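Local coordinates for protein ornithine decarboxylase (Entamoeba histolytica, PDB 4AIB) that probably catalyses the pyridoxal-phosphate-dependent decarboxylation of L-ornithine to putrescine, the single step from ornithine to putrescine, and works as a homodimer, at residues L64-G69 against L87-N92; S99-P104 against I120-D125; K103-L108 against V127-K132. All coordinates share one frame; numbering follows the deposited sequence.

Interaction 1 (L64-G69 against L87-N92)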
loop_
_atom_site.group_PDB
_atom_site.type_symbol
_atom_site.label_atom_id
_atom_site.label_comp_id
_atom_site.label_asym_id
_atom_site.label_seq_id
_atom_site.Cartn_x
_atom_site.Cartn_y
_atom_site.Cartn_z
ATOM N N LEU A 64 -19.635 -6.299 -5.965
ATOM C CA LEU A 64 -19.095 -7.660 -5.983
ATOM C C LEU A 64 -19.482 -8.444 -4.728
ATOM O O LEU A 64 -19.863 -9.614 -4.815
ATOM C CB LEU A 64 -17.568 -7.631 -6.150
ATOM C CG LEU A 64 -16.771 -8.942 -6.071
ATOM C CD1 LEU A 64 -17.134 -9.900 -7.198
ATOM C CD2 LEU A 64 -15.277 -8.655 -6.072
ATOM N N VAL A 65 -19.381 -7.788 -3.573
ATOM C CA VAL A 65 -19.748 -8.384 -2.286
ATOM C C VAL A 65 -21.245 -8.716 -2.255
ATOM O O VAL A 65 -21.644 -9.761 -1.735
ATOM C CB VAL A 65 -19.360 -7.460 -1.102
ATOM C CG1 VAL A 65 -19.716 -8.095 0.233
ATOM C CG2 VAL A 65 -17.873 -7.139 -1.137
ATOM N N LYS A 66 -22.055 -7.828 -2.830
ATOM C CA LYS A 66 -23.501 -8.024 -2.946
ATOM C C LYS A 66 -23.835 -9.193 -3.875
ATOM O O LYS A 66 -24.647 -10.052 -3.530
ATOM C CB LYS A 66 -24.174 -6.740 -3.450
ATOM C CG LYS A 66 -25.697 -6.765 -3.487
ATOM C CD LYS A 66 -26.304 -6.384 -2.144
ATOM C CE LYS A 66 -27.799 -6.135 -2.265
ATOM N NZ LYS A 66 -28.385 -5.650 -0.986
ATOM N N LEU A 67 -23.199 -9.214 -5.044
ATOM C CA LEU A 67 -23.461 -10.229 -6.066
ATOM C C LEU A 67 -23.076 -11.636 -5.609
ATOM O O LEU A 67 -23.818 -12.591 -5.847
ATOM C CB LEU A 67 -22.744 -9.871 -7.374
ATOM C CG LEU A 67 -22.913 -10.769 -8.604
ATOM C CD1 LEU A 67 -24.333 -10.733 -9.152
ATOM C CD2 LEU A 67 -21.922 -10.348 -9.675
ATOM N N LEU A 68 -21.922 -11.752 -4.953
ATOM C CA LEU A 68 -21.440 -13.035 -4.441
ATOM C C LEU A 68 -22.360 -13.604 -3.364
ATOM O O LEU A 68 -22.672 -14.797 -3.376
ATOM C CB LEU A 68 -20.012 -12.904 -3.901
ATOM C CG LEU A 68 -18.869 -12.815 -4.916
ATOM C CD1 LEU A 68 -17.642 -12.202 -4.266
ATOM C CD2 LEU A 68 -18.537 -14.176 -5.511
ATOM N N GLY A 69 -22.795 -12.742 -2.447
ATOM C CA GLY A 69 -23.700 -13.130 -1.366
ATOM C C GLY A 69 -25.074 -13.550 -1.852
ATOM O O GLY A 69 -25.684 -14.463 -1.287
ATOM N N LEU A 87 -23.167 -6.601 6.647
ATOM C CA LEU A 87 -24.429 -6.433 7.374
ATOM C C LEU A 87 -25.299 -5.309 6.814
ATOM O O LEU A 87 -26.528 -5.398 6.845
ATOM C CB LEU A 87 -24.166 -6.199 8.867
ATOM C CG LEU A 87 -23.657 -7.382 9.697
ATOM C CD1 LEU A 87 -23.098 -6.897 11.023
ATOM C CD2 LEU A 87 -24.750 -8.415 9.923
ATOM N N ASP A 88 -24.656 -4.258 6.305
ATOM C CA ASP A 88 -25.363 -3.134 5.691
ATOM C C ASP A 88 -26.010 -3.508 4.361
ATOM O O ASP A 88 -26.989 -2.887 3.947
ATOM C CB ASP A 88 -24.425 -1.937 5.500
ATOM C CG ASP A 88 -24.105 -1.226 6.806
ATOM O OD1 ASP A 88 -24.798 -1.470 7.821
ATOM O OD2 ASP A 88 -23.151 -0.415 6.815
ATOM N N LEU A 89 -25.465 -4.527 3.699
ATOM C CA LEU A 89 -26.019 -5.014 2.436
ATOM C C LEU A 89 -27.222 -5.942 2.640
ATOM O O LEU A 89 -27.842 -6.388 1.672
ATOM C CB LEU A 89 -24.937 -5.699 1.592
ATOM C CG LEU A 89 -23.814 -4.833 1.007
ATOM C CD1 LEU A 89 -22.689 -5.711 0.477
ATOM C CD2 LEU A 89 -24.320 -3.895 -0.082
ATOM N N GLY A 90 -27.544 -6.225 3.901
ATOM C CA GLY A 90 -28.736 -6.998 4.248
ATOM C C GLY A 90 -28.498 -8.470 4.518
ATOM O O GLY A 90 -29.444 -9.215 4.785
ATOM N N PHE A 91 -27.237 -8.890 4.451
ATOM C CA PHE A 91 -26.876 -10.286 4.683
ATOM C C PHE A 91 -26.872 -10.626 6.171
ATOM O O PHE A 91 -26.471 -9.809 7.006
ATOM C CB PHE A 91 -25.521 -10.615 4.048
ATOM C CG PHE A 91 -25.482 -10.411 2.556
ATOM C CD1 PHE A 91 -26.203 -11.244 1.705
ATOM C CD2 PHE A 91 -24.717 -9.392 2.001
ATOM C CE1 PHE A 91 -26.169 -11.057 0.330
ATOM C CE2 PHE A 91 -24.675 -9.202 0.626
ATOM C CZ PHE A 91 -25.402 -10.036 -0.209
ATOM N N ASN A 92 -27.326 -11.837 6.487
ATOM C CA ASN A 92 -27.451 -12.309 7.866
ATOM C C ASN A 92 -26.092 -12.584 8.516
ATOM O O ASN A 92 -25.218 -13.183 7.884
ATOM C CB ASN A 92 -28.323 -13.569 7.910
ATOM C CG ASN A 92 -28.937 -13.810 9.277
ATOM O OD1 ASN A 92 -29.754 -13.021 9.754
ATOM N ND2 ASN A 92 -28.553 -14.912 9.911
#
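The ring of F91 comes edge first at helix 62-70: the carbonyl oxygen of K66 lies near the ring plane, 3.4 Å from F91 CZ, and K66 CA also sits at this edge. V65 O and the backbone of G69 meet the rim obliquely. Because G69 has no side chain, the ring can come close to the helix backbone, with F91 CZ 3.7 Å from G69 CA. Over one face stands L89 O, 4.3 Å above the F91 ring plane and displaced toward the rim. K66 takes hold of that same oxygen, its NZ donating a 2.8 Å hydrogen bond to L89 O. The lysine gets there by a bend at chi2 (85°), which also brings its CD within 3.8 Å of L89 CD2, the two chains crossing at a slant. The other branch of this leucine, CD1, touches V65 CG1, also at 3.8 Å, the two side chains crossing at about a right angle. G90, with positive phi, closes a Schellman motif at the end of helix 80-88, so the chain turns between L89 and F91, both of which reach helix 62-70. In the α/β barrel these are successive outer helices joined through strand 74-77. F75 from that strand meets the F91 ring, while helix 33-46 packs against L64, L67 and L68.

Interaction 2 (S99-P104 against I120-D125)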
loop_
_atom_site.group_PDB
_atom_site.type_symbol
_atom_site.label_atom_id
_atom_site.label_comp_id
_atom_site.label_asym_id
_atom_site.label_seq_id
_atom_site.Cartn_x
_atom_site.Cartn_y
_atom_site.Cartn_z
ATOM N N SER A 99 -12.844 -13.742 10.707
ATOM C CA SER A 99 -11.529 -14.361 10.561
ATOM C C SER A 99 -10.398 -13.393 10.903
ATOM O O SER A 99 -9.747 -12.830 10.018
ATOM C CB SER A 99 -11.347 -14.924 9.148
ATOM O OG SER A 99 -11.388 -13.896 8.174
ATOM N N GLN A 100 -10.181 -13.202 12.198
ATOM C CA GLN A 100 -9.075 -12.393 12.685
ATOM C C GLN A 100 -8.474 -13.066 13.910
ATOM O O GLN A 100 -9.139 -13.218 14.938
ATOM C CB GLN A 100 -9.539 -10.967 13.000
ATOM C CG GLN A 100 -8.443 -10.027 13.490
ATOM C CD GLN A 100 -7.258 -9.940 12.545
ATOM O OE1 GLN A 100 -6.123 -10.219 12.932
ATOM N NE2 GLN A 100 -7.515 -9.555 11.299
ATOM N N THR A 101 -7.215 -13.478 13.778
ATOM C CA THR A 101 -6.505 -14.195 14.838
ATOM C C THR A 101 -6.312 -13.336 16.085
ATOM O O THR A 101 -6.444 -13.825 17.207
ATOM C CB THR A 101 -5.139 -14.727 14.354
ATOM O OG1 THR A 101 -4.406 -13.674 13.717
ATOM C CG2 THR A 101 -5.328 -15.874 13.373
ATOM N N PHE A 102 -6.006 -12.057 15.881
ATOM C CA PHE A 102 -5.852 -11.115 16.987
ATOM C C PHE A 102 -6.755 -9.897 16.803
ATOM O O PHE A 102 -6.463 -8.997 16.010
ATOM C CB PHE A 102 -4.384 -10.713 17.163
ATOM C CG PHE A 102 -3.490 -11.853 17.571
ATOM C CD1 PHE A 102 -3.522 -12.350 18.870
ATOM C CD2 PHE A 102 -2.617 -12.432 16.656
ATOM C CE1 PHE A 102 -2.700 -13.400 19.251
ATOM C CE2 PHE A 102 -1.792 -13.483 17.031
ATOM C CZ PHE A 102 -1.834 -13.967 18.330
ATOM N N LYS A 103 -7.853 -9.891 17.551
ATOM C CA LYS A 103 -8.901 -8.886 17.408
ATOM C C LYS A 103 -8.745 -7.752 18.418
ATOM O O LYS A 103 -8.424 -8.004 19.583
ATOM C CB LYS A 103 -10.278 -9.537 17.575
ATOM C CG LYS A 103 -10.581 -10.633 16.564
ATOM C CD LYS A 103 -11.752 -11.508 16.994
ATOM C CE LYS A 103 -11.343 -12.578 17.995
ATOM N NZ LYS A 103 -10.461 -13.619 17.394
ATOM N N PRO A 104 -8.962 -6.497 17.974
ATOM C CA PRO A 104 -9.041 -5.371 18.903
ATOM C C PRO A 104 -10.253 -5.532 19.814
ATOM O O PRO A 104 -11.297 -6.018 19.368
ATOM C CB PRO A 104 -9.224 -4.161 17.981
ATOM C CG PRO A 104 -8.706 -4.603 16.656
ATOM C CD PRO A 104 -9.063 -6.055 16.571
ATOM N N ILE A 120 -12.068 -16.848 14.848
ATOM C CA ILE A 120 -10.902 -17.740 14.830
ATOM C C ILE A 120 -9.870 -17.358 15.899
ATOM O O ILE A 120 -9.726 -16.182 16.246
ATOM C CB ILE A 120 -10.254 -17.793 13.422
ATOM C CG1 ILE A 120 -11.280 -18.267 12.382
ATOM C CG2 ILE A 120 -9.033 -18.709 13.408
ATOM C CD1 ILE A 120 -10.846 -18.105 10.940
ATOM N N VAL A 121 -9.166 -18.366 16.416
ATOM C CA VAL A 121 -8.159 -18.199 17.465
ATOM C C VAL A 121 -6.915 -19.048 17.177
ATOM O O VAL A 121 -7.027 -20.179 16.701
ATOM C CB VAL A 121 -8.741 -18.585 18.846
ATOM C CG1 VAL A 121 -7.643 -18.919 19.844
ATOM C CG2 VAL A 121 -9.625 -17.474 19.384
ATOM N N ASP A 122 -5.737 -18.492 17.463
ATOM C CA ASP A 122 -4.483 -19.254 17.411
ATOM C C ASP A 122 -3.537 -18.959 18.588
ATOM O O ASP A 122 -2.318 -19.135 18.483
ATOM C CB ASP A 122 -3.779 -19.085 16.051
ATOM C CG ASP A 122 -3.283 -17.664 15.800
ATOM O OD1 ASP A 122 -3.788 -16.710 16.428
ATOM O OD2 ASP A 122 -2.381 -17.503 14.952
ATOM N N SER A 123 -4.111 -18.524 19.710
ATOM C CA SER A 123 -3.342 -18.213 20.918
ATOM C C SER A 123 -4.164 -18.416 22.189
ATOM O O SER A 123 -5.393 -18.345 22.158
ATOM C CB SER A 123 -2.822 -16.774 20.867
ATOM O OG SER A 123 -3.887 -15.847 20.978
ATOM N N ILE A 124 -3.475 -18.656 23.304
ATOM C CA ILE A 124 -4.118 -18.810 24.613
ATOM C C ILE A 124 -4.731 -17.490 25.107
ATOM O O ILE A 124 -5.733 -17.493 25.828
ATOM C CB ILE A 124 -3.144 -19.413 25.665
ATOM C CG1 ILE A 124 -3.883 -19.779 26.960
ATOM C CG2 ILE A 124 -1.970 -18.479 25.940
ATOM C CD1 ILE A 124 -3.134 -20.739 27.862
ATOM N N ASP A 125 -4.133 -16.372 24.698
ATOM C CA ASP A 125 -4.600 -15.046 25.099
ATOM C C ASP A 125 -5.940 -14.677 24.461
ATOM O O ASP A 125 -6.797 -14.088 25.119
ATOM C CB ASP A 125 -3.549 -13.980 24.770
ATOM C CG ASP A 125 -3.957 -12.592 25.234
ATOM O OD1 ASP A 125 -4.175 -12.405 26.451
ATOM O OD2 ASP A 125 -4.073 -11.691 24.379
HETATM O O HOH W 1 -5.314 -16.137 18.681
#
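T101 and D122 meet where the α/β barrel of this pyridoxal-binding domain closes, at the ends of strands 96-98 and 118-121, the third and fourth of the barrel. The close-packed part is mixed, with aliphatic and aromatic carbons set against a carboxylate and a hydroxyl. I120 CD1 rests on S99 CB at 3.7 Å, and the methyl T101 CG2 sits 3.6 Å from D122 CG. D122 itself turns its OD2 to R277 of the second subunit, a salt bridge across the dimer interface, and to the backbone N of G159. The end of the F102 ring at CE1 meets S123 OG (3.2 Å) and S123 CB obliquely, its plane 53° from the D122 carboxylate. Q100 O and I120 O, two acceptors, come within 3.3 Å, and K103 NZ approaches both. Bends at chi3 and chi4 fold K103 back, and its NZ donates to Q100 O at 2.8 Å, with a C=O...N angle of 175°. K103 NZ lies 2.9 Å from I120 O and also bonds OG1 of T119, on the same strand as I120. The looser side is further along, where a water stands between T101 and the D122-S123 turn. It accepts from D122 N and from S123 OG, the oxygen that caps the following helix at E126 N, and it donates a hydrogen to T101 O at 3.0 Å.

Interaction 3 (K103-L108 against V127-K132); sequences KPYNQL and VQKIAK
Y105 and K129 mark one close approach of the two backbones, with their CA atoms 7.8 Å apart, and L108 and I130 mark the other at 7.9 Å. The segment 103-108 enters helix 105-114 through the N-cap residue P104, whose carbonyl receives L108 N in the first turn. The facing segment is helical throughout. K129 makes the largest single share of the contact. With CG anti to N (chi1 -177°) its chain heads for the other segment, and a single bend at chi3 (-75°) turns the end toward the backbone just ahead of helix 105-114. There NZ donates a 2.8 Å hydrogen bond to K103 O. The same ammonium stands over the face of Y105, 5.0 Å from NZ to the ring centroid and 21° off the normal, a cation-pi contact. The lysine's methylenes cross the tyrosine at about a right angle, with K129 CE 3.6 Å from Y105 CE1. K129 NZ also forms a salt bridge with E126 and donates to H274 O of the second subunit, which probably offsets much of its charge; K103 NZ, of like charge, is 6.6 Å from K129 NZ. Beside it, L108 CD2 packs on K129 CG at 3.9 Å and on I130 CG1 at 4.1 Å, and I130 CD1 lies against the CE of K103. Two successive helices packed side by side outside their strands, linked through strand 118-121, are the regular layering of the α/β barrel in this decarboxylase family.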
loop_
_atom_site.group_PDB
_atom_site.type_symbol
_atom_site.label_atom_id
_atom_site.label_comp_id
_atom_site.label_asym_id
_atom_site.label_seq_id
_atom_site.Cartn_x
_atom_site.Cartn_y
_atom_site.Cartn_z
ATOM N N LYS A 103 -7.853 -9.891 17.551
ATOM C CA LYS A 103 -8.901 -8.886 17.408
ATOM C C LYS A 103 -8.745 -7.752 18.418
ATOM O O LYS A 103 -8.424 -8.004 19.583
ATOM C CB LYS A 103 -10.278 -9.537 17.575
ATOM C CG LYS A 103 -10.581 -10.633 16.564
ATOM C CD LYS A 103 -11.752 -11.508 16.994
ATOM C CE LYS A 103 -11.343 -12.578 17.995
ATOM N NZ LYS A 103 -10.461 -13.619 17.394
ATOM N N PRO A 104 -8.962 -6.497 17.974
ATOM C CA PRO A 104 -9.041 -5.371 18.903
ATOM C C PRO A 104 -10.253 -5.532 19.814
ATOM O O PRO A 104 -11.297 -6.018 19.368
ATOM C CB PRO A 104 -9.224 -4.161 17.981
ATOM C CG PRO A 104 -8.706 -4.603 16.656
ATOM C CD PRO A 104 -9.063 -6.055 16.571
ATOM N N TYR A 105 -10.108 -5.136 21.076
ATOM C CA TYR A 105 -11.156 -5.332 22.079
ATOM C C TYR A 105 -12.465 -4.638 21.707
ATOM O O TYR A 105 -13.535 -5.244 21.786
ATOM C CB TYR A 105 -10.684 -4.867 23.459
ATOM C CG TYR A 105 -9.446 -5.569 23.971
ATOM C CD1 TYR A 105 -9.537 -6.796 24.622
ATOM C CD2 TYR A 105 -8.182 -4.999 23.813
ATOM C CE1 TYR A 105 -8.406 -7.440 25.098
ATOM C CE2 TYR A 105 -7.044 -5.637 24.284
ATOM C CZ TYR A 105 -7.163 -6.856 24.924
ATOM O OH TYR A 105 -6.043 -7.498 25.396
ATOM N N ASN A 106 -12.368 -3.375 21.291
ATOM C CA ASN A 106 -13.535 -2.586 20.888
ATOM C C ASN A 106 -14.303 -3.192 19.713
ATOM O O ASN A 106 -15.536 -3.150 19.680
ATOM C CB ASN A 106 -13.132 -1.138 20.578
ATOM C CG ASN A 106 -11.966 -1.046 19.613
ATOM O OD1 ASN A 106 -12.114 -1.269 18.412
ATOM N ND2 ASN A 106 -10.795 -0.704 20.135
ATOM N N GLN A 107 -13.567 -3.763 18.764
ATOM C CA GLN A 107 -14.163 -4.394 17.589
ATOM C C GLN A 107 -14.827 -5.726 17.922
ATOM O O GLN A 107 -15.883 -6.046 17.377
ATOM C CB GLN A 107 -13.119 -4.576 16.484
ATOM C CG GLN A 107 -12.661 -3.271 15.850
ATOM C CD GLN A 107 -11.652 -3.471 14.737
ATOM O OE1 GLN A 107 -11.710 -4.451 13.993
ATOM N NE2 GLN A 107 -10.721 -2.533 14.614
ATOM N N LEU A 108 -14.206 -6.493 18.819
ATOM C CA LEU A 108 -14.741 -7.784 19.258
ATOM C C LEU A 108 -16.060 -7.620 20.012
ATOM O O LEU A 108 -16.992 -8.406 19.824
ATOM C CB LEU A 108 -13.712 -8.529 20.121
ATOM C CG LEU A 108 -14.057 -9.901 20.717
ATOM C CD1 LEU A 108 -14.408 -10.924 19.645
ATOM C CD2 LEU A 108 -12.908 -10.402 21.578
ATOM N N VAL A 127 -8.258 -16.742 23.435
ATOM C CA VAL A 127 -9.273 -17.570 24.087
ATOM C C VAL A 127 -9.797 -16.838 25.324
ATOM O O VAL A 127 -11.009 -16.760 25.545
ATOM C CB VAL A 127 -8.713 -18.958 24.488
ATOM C CG1 VAL A 127 -9.749 -19.769 25.252
ATOM C CG2 VAL A 127 -8.257 -19.731 23.262
ATOM N N GLN A 128 -8.869 -16.294 26.111
ATOM C CA GLN A 128 -9.190 -15.534 27.318
ATOM C C GLN A 128 -9.854 -14.198 26.987
ATOM O O GLN A 128 -10.751 -13.751 27.706
ATOM C CB GLN A 128 -7.925 -15.299 28.151
ATOM C CG GLN A 128 -7.289 -16.570 28.695
ATOM C CD GLN A 128 -5.892 -16.352 29.246
ATOM O OE1 GLN A 128 -5.225 -15.367 28.924
ATOM N NE2 GLN A 128 -5.437 -17.280 30.079
ATOM N N LYS A 129 -9.403 -13.576 25.898
ATOM C CA LYS A 129 -9.962 -12.315 25.405
ATOM C C LYS A 129 -11.436 -12.485 25.044
ATOM O O LYS A 129 -12.265 -11.629 25.362
ATOM C CB LYS A 129 -9.172 -11.832 24.184
ATOM C CG LYS A 129 -9.612 -10.483 23.627
ATOM C CD LYS A 129 -8.950 -10.172 22.291
ATOM C CE LYS A 129 -7.488 -9.779 22.451
ATOM N NZ LYS A 129 -6.814 -9.605 21.135
ATOM N N ILE A 130 -11.745 -13.595 24.380
ATOM C CA ILE A 130 -13.115 -13.923 23.997
ATOM C C ILE A 130 -13.946 -14.285 25.229
ATOM O O ILE A 130 -15.087 -13.843 25.361
ATOM C CB ILE A 130 -13.144 -15.043 22.929
ATOM C CG1 ILE A 130 -12.729 -14.469 21.570
ATOM C CG2 ILE A 130 -14.523 -15.684 22.828
ATOM C CD1 ILE A 130 -12.288 -15.507 20.563
ATOM N N ALA A 131 -13.355 -15.056 26.139
ATOM C CA ALA A 131 -14.028 -15.476 27.370
ATOM C C ALA A 131 -14.394 -14.306 28.287
ATOM O O ALA A 131 -15.334 -14.403 29.079
ATOM C CB ALA A 131 -13.174 -16.486 28.122
ATOM N N LYS A 132 -13.652 -13.208 28.168
ATOM C CA LYS A 132 -13.836 -12.041 29.028
ATOM C C LYS A 132 -14.832 -11.024 28.461
ATOM O O LYS A 132 -15.579 -10.399 29.218
ATOM C CB LYS A 132 -12.486 -11.366 29.298
ATOM C CG LYS A 132 -12.488 -10.386 30.461
ATOM C CD LYS A 132 -11.145 -9.686 30.602
ATOM C CE LYS A 132 -11.198 -8.608 31.673
ATOM N NZ LYS A 132 -9.923 -7.844 31.758
#

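Overall arrangement
All three contacts belong to the α/β barrel of the pyridoxal-binding domain. Interactions 2 and 3 adjoin, with centres 8 Å apart: they share K103 and P104, both use helix 124-133, and V121 CG2 of interaction 2 packs on I130 CD1 of interaction 3 at 3.5 Å. Both lie at the dimer interface; the active sites are probably built from both monomers, though interaction 3 is away from the annotated sites. Interaction 1 lies apart, its centre 25 Å from each of the others, and makes no contact with the partner chain. The side chain of Q100 in interaction 2 is about 6 Å from that of K57, the predicted cofactor lysine, unmodified here; the side chain of V65 in interaction 1 is about 10 Å from that of K57.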